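PDB 6CPD: PmoD from Methylocystis sp. ATCC 49242, which binds copper (I) in a soluble periplasmic cupredoxin-like domain and probably serves copper handling in a methane-oxidising bacterium. Local coordinates for residues S27-D31 against E32-T36; I45-P48 against A49-D52. One frame throughout, in Å; residues are numbered along the deposited sequence.

Contact 1: S27-D31 against E32-T36; sequences SEYCD and EIPAT. With SO4 (sulfate ion), chain C.
Pro-34 lies over one face of the Tyr-29 ring, its CD 3.5 Å from the centroid of the Tyr-29 ring and 9° off the normal, a CH-pi contact. Tyr-29 CG is anti to its carbonyl carbon (chi1 -46°), and this sets the ring under Pro-34. At the ring edge, Tyr-29 OH donates to sulfate O4 at 2.7 Å, while Ser-27 OG donates to O3. The ion, probably from the crystallisation liquor, sits between the two subunits and is also bound by Ser-25, Ser-27 and Tyr-29 of the second. A leucine in place of Tyr-29 has no ring and no hydroxyl, and would probably leave Pro-34 without its CH-pi partner and the sulfate with one donor fewer. In this cupredoxin-like sandwich, the chain here passes from strand 28-29 of one sheet to strand 32-33 of the other. Water 1 bridges the turn, accepting from Cys-30 N at 2.7 Å and Glu-32 N at 3.2 Å. Glu-32 CG passes 3.4 Å from Asp-31 OD1, and the carboxylate planes are turned 82° against each other. Asp-31 and Glu-28 of the second subunit may raise the proton affinity of Glu-32. Met-5 N of that subunit donates to Asp-31 OD2, probably offsetting the effect there.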
loop_
_atom_site.group_PDB
_atom_site.type_symbol
_atom_site.label_atom_id
_atom_site.label_comp_id
_atom_site.label_asym_id
_atom_site.label_seq_id
_atom_site.Cartn_x
_atom_site.Cartn_y
_atom_site.Cartn_z
ATOM N N SER B 27 -9.720 -6.825 11.394
ATOM C CA SER B 27 -9.376 -5.934 10.285
ATOM C C SER B 27 -7.911 -6.076 9.843
ATOM O O SER B 27 -7.076 -6.633 10.560
ATOM C CB SER B 27 -9.638 -4.468 10.666
ATOM O OG SER B 27 -10.972 -4.262 11.098
ATOM N N GLU B 28 -7.596 -5.536 8.673
ATOM C CA GLU B 28 -6.224 -5.528 8.163
ATOM C C GLU B 28 -5.781 -4.093 7.948
ATOM O O GLU B 28 -6.578 -3.272 7.513
ATOM C CB GLU B 28 -6.121 -6.304 6.852
ATOM C CG GLU B 28 -6.481 -7.763 6.974
ATOM C CD GLU B 28 -6.658 -8.425 5.619
ATOM O OE1 GLU B 28 -7.809 -8.761 5.273
ATOM O OE2 GLU B 28 -5.663 -8.555 4.874
ATOM N N TYR B 29 -4.526 -3.792 8.248
ATOM C CA TYR B 29 -4.041 -2.416 8.157
ATOM C C TYR B 29 -2.821 -2.313 7.251
ATOM O O TYR B 29 -2.323 -3.322 6.754
ATOM C CB TYR B 29 -3.703 -1.889 9.541
ATOM C CG TYR B 29 -4.770 -2.183 10.557
ATOM C CD1 TYR B 29 -5.901 -1.380 10.659
ATOM C CD2 TYR B 29 -4.655 -3.277 11.408
ATOM C CE1 TYR B 29 -6.886 -1.655 11.600
ATOM C CE2 TYR B 29 -5.639 -3.562 12.358
ATOM C CZ TYR B 29 -6.742 -2.742 12.445
ATOM O OH TYR B 29 -7.711 -3.028 13.369
ATOM N N CYS B 30 -2.335 -1.092 7.054
ATOM C CA CYS B 30 -1.137 -0.888 6.258
ATOM C C CYS B 30 -0.155 -0.051 7.079
ATOM O O CYS B 30 0.621 -0.608 7.853
ATOM C CB CYS B 30 -1.454 -0.227 4.911
ATOM S SG CYS B 30 0.014 -0.094 3.803
ATOM N N ASP B 31 -0.160 1.272 6.920
ATOM C CA ASP B 31 0.855 2.059 7.616
ATOM C C ASP B 31 0.305 2.817 8.824
ATOM O O ASP B 31 1.037 3.557 9.474
ATOM C CB ASP B 31 1.539 3.040 6.665
ATOM C CG ASP B 31 0.560 3.842 5.850
ATOM O OD1 ASP B 31 -0.588 4.012 6.305
ATOM O OD2 ASP B 31 0.947 4.319 4.765
ATOM N N GLU B 32 -0.974 2.615 9.121
ATOM C CA GLU B 32 -1.572 3.186 10.321
ATOM C C GLU B 32 -2.112 2.041 11.146
ATOM O O GLU B 32 -3.213 1.547 10.901
ATOM C CB GLU B 32 -2.674 4.171 9.965
ATOM C CG GLU B 32 -2.217 5.276 9.029
ATOM C CD GLU B 32 -1.583 6.436 9.777
ATOM O OE1 GLU B 32 -1.883 6.605 10.980
ATOM O OE2 GLU B 32 -0.776 7.168 9.163
ATOM N N ILE B 33 -1.303 1.598 12.099
ATOM C CA ILE B 33 -1.648 0.471 12.960
ATOM C C ILE B 33 -2.215 0.991 14.281
ATOM O O ILE B 33 -1.476 1.578 15.061
ATOM C CB ILE B 33 -0.384 -0.396 13.172
ATOM C CG1 ILE B 33 0.167 -0.832 11.808
ATOM C CG2 ILE B 33 -0.653 -1.573 14.055
ATOM C CD1 ILE B 33 1.544 -1.423 11.875
ATOM N N PRO B 34 -3.517 0.757 14.545
ATOM C CA PRO B 34 -4.223 1.499 15.611
ATOM C C PRO B 34 -3.909 1.090 17.053
ATOM O O PRO B 34 -4.064 1.914 17.960
ATOM C CB PRO B 34 -5.702 1.242 15.296
ATOM C CG PRO B 34 -5.720 -0.031 14.537
ATOM C CD PRO B 34 -4.448 -0.041 13.729
ATOM N N ALA B 35 -3.452 -0.136 17.283
ATOM C CA ALA B 35 -3.332 -0.589 18.666
ATOM C C ALA B 35 -1.913 -1.020 18.993
ATOM O O ALA B 35 -1.112 -1.285 18.102
ATOM C CB ALA B 35 -4.307 -1.750 18.931
ATOM N N THR B 36 -1.586 -0.983 20.280
ATOM C CA THR B 36 -0.370 -1.593 20.779
ATOM C C THR B 36 -0.674 -3.079 20.922
ATOM O O THR B 36 -1.840 -3.476 20.916
ATOM C CB THR B 36 0.091 -0.968 22.113
ATOM O OG1 THR B 36 -1.021 -0.883 23.000
ATOM C CG2 THR B 36 0.623 0.447 21.878
HETATM S S SO4 C . -10.888 -1.555 13.552
HETATM O O1 SO4 C . -11.112 -2.763 14.328
HETATM O O2 SO4 C . -11.831 -0.532 14.000
HETATM O O3 SO4 C . -11.158 -1.844 12.147
HETATM O O4 SO4 C . -9.516 -1.098 13.768
HETATM O O HOH W 1 -3.517 1.289 7.674
#

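Contact 2: I45-P48 against A49-D52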
loop_
_atom_site.group_PDB
_atom_site.type_symbol
_atom_site.label_atom_id
_atom_site.label_comp_id
_atom_site.label_asym_id
_atom_site.label_seq_id
_atom_site.Cartn_x
_atom_site.Cartn_y
_atom_site.Cartn_z
ATOM N N ILE B 45 6.390 -11.176 -1.796
ATOM C CA ILE B 45 7.312 -10.652 -2.786
ATOM C C ILE B 45 6.760 -10.816 -4.200
ATOM O O ILE B 45 6.519 -11.943 -4.635
ATOM C CB ILE B 45 8.666 -11.364 -2.672
ATOM C CG1 ILE B 45 9.238 -11.167 -1.256
ATOM C CG2 ILE B 45 9.602 -10.858 -3.731
ATOM C CD1 ILE B 45 10.397 -12.104 -0.932
ATOM N N GLU B 46 6.532 -9.710 -4.918
ATOM C CA GLU B 46 5.872 -9.798 -6.219
ATOM C C GLU B 46 6.739 -10.417 -7.320
ATOM O O GLU B 46 6.225 -11.138 -8.165
ATOM C CB GLU B 46 5.394 -8.414 -6.691
ATOM C CG GLU B 46 4.178 -7.882 -5.930
ATOM C CD GLU B 46 3.602 -6.599 -6.535
ATOM O OE1 GLU B 46 4.260 -5.977 -7.402
ATOM O OE2 GLU B 46 2.473 -6.230 -6.155
ATOM N N ASN B 47 8.023 -10.073 -7.357
ATOM C CA ASN B 47 8.933 -10.566 -8.394
ATOM C C ASN B 47 9.543 -11.918 -7.990
ATOM O O ASN B 47 10.275 -12.000 -7.008
ATOM C CB ASN B 47 10.037 -9.533 -8.645
ATOM C CG ASN B 47 10.960 -9.904 -9.802
ATOM O OD1 ASN B 47 11.123 -11.075 -10.156
ATOM N ND2 ASN B 47 11.614 -8.897 -10.364
ATOM N N PRO B 48 9.240 -12.982 -8.739
ATOM C CA PRO B 48 9.777 -14.326 -8.463
ATOM C C PRO B 48 11.311 -14.392 -8.379
ATOM O O PRO B 48 11.831 -15.224 -7.641
ATOM C CB PRO B 48 9.276 -15.152 -9.646
ATOM C CG PRO B 48 8.061 -14.431 -10.125
ATOM C CD PRO B 48 8.352 -12.976 -9.913
ATOM N N ALA B 49 12.017 -13.564 -9.149
ATOM C CA ALA B 49 13.481 -13.560 -9.126
ATOM C C ALA B 49 14.037 -13.180 -7.751
ATOM O O ALA B 49 15.146 -13.574 -7.404
ATOM C CB ALA B 49 14.027 -12.618 -10.187
ATOM N N PHE B 50 13.261 -12.432 -6.970
ATOM C CA PHE B 50 13.682 -12.002 -5.638
ATOM C C PHE B 50 13.697 -13.162 -4.653
ATOM O O PHE B 50 14.216 -13.030 -3.545
ATOM C CB PHE B 50 12.767 -10.896 -5.090
ATOM C CG PHE B 50 13.067 -9.521 -5.628
ATOM C CD1 PHE B 50 13.694 -9.355 -6.849
ATOM C CD2 PHE B 50 12.735 -8.396 -4.893
ATOM C CE1 PHE B 50 13.974 -8.093 -7.340
ATOM C CE2 PHE B 50 13.010 -7.132 -5.376
ATOM C CZ PHE B 50 13.643 -6.979 -6.596
ATOM N N ARG B 51 13.120 -14.300 -5.037
ATOM C CA ARG B 51 13.083 -15.435 -4.122
ATOM C C ARG B 51 14.467 -16.047 -3.912
ATOM O O ARG B 51 14.675 -16.824 -2.983
ATOM C CB ARG B 51 12.114 -16.510 -4.623
ATOM C CG ARG B 51 10.651 -16.114 -4.581
ATOM C CD ARG B 51 9.785 -17.232 -5.152
ATOM N NE ARG B 51 8.397 -16.825 -5.353
ATOM C CZ ARG B 51 7.509 -17.530 -6.048
ATOM N NH1 ARG B 51 7.865 -18.677 -6.609
ATOM N NH2 ARG B 51 6.265 -17.088 -6.183
ATOM N N ASP B 52 15.402 -15.714 -4.791
ATOM C CA ASP B 52 16.745 -16.270 -4.707
ATOM C C ASP B 52 17.688 -15.211 -4.124
ATOM O O ASP B 52 18.904 -15.391 -4.122
ATOM C CB ASP B 52 17.210 -16.736 -6.093
ATOM C CG ASP B 52 18.252 -17.842 -6.031
ATOM O OD1 ASP B 52 19.076 -17.859 -5.095
ATOM O OD2 ASP B 52 18.240 -18.711 -6.932
HETATM O O HOH W 2 8.099 -13.988 -5.288
#
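Asn-47 CB lies over one face of the Phe-50 ring, 4.1 Å above its plane and offset toward the rim. The amide of Asn-47 runs on past the rim, its plane 15° from that of the ring, and its ND2 is 3.9 Å from Phe-50 CE1. The motif is an Asx turn leading into a short 3-10 segment. It lies in the connection between strands 37-45 and 55-61, which belong to different sheets of the domain. Ile-45 CG2 approaches the Phe-50 ring obliquely and packs against Phe-50 CB at 3.4 Å. The other flat group is the Arg-51 guanidinium, which has Pro-48 CA over one face. Asn-47 CG is anti to the backbone N (chi1 -175°), which carries OD1 toward the backbone N of Ala-49. There Asn-47 OD1 accepts from Ala-49 N at 2.8 Å, with the donor tilted 33° from the carbonyl plane. Asn-47 ND2 donates to Asp-13 OD1 on strand 13-20, and the amide is held at both ends. Phe-50 also touches Asp-13, so the buried ring and the amide both meet that strand. The backbone of Asn-47 is used as well: Phe-50 N donates to Asn-47 O at 3.0 Å. Arg-51 N then donates to Pro-48 O at 3.0 Å, giving two successive 3-10 turns. The extended Arg-51 chain runs past Pro-48 O and places its NE to donate to water 2, which lies 2.9 Å from Arg-51 NE and 2.7 Å from Ile-45 O.

Overall arrangement
Contacts 1 and 2 are separate local turns, closed one after the other along the chain. Their centres are 26 Å apart, and their nearest atoms about 12 Å. Each lies where the chain passes from one sheet to the other. Strand 13-20 relates them: Tyr-29 pairs with Val-19 near one end, and Phe-50 touches Asp-13 at the other. The copper (I) ion is bound by Met-7 and Met-9. In contact 1 the side chain of Cys-30 is about 10 Å from the copper (I) ion. In contact 2 the side chain of Phe-50 is about 13 Å from the copper (I) ion. Contact 1 is linked to the site through the Cys-6 to Cys-30 disulfide, next to Met-7 in sequence. It also meets the second subunit, which contact 2 does not touch.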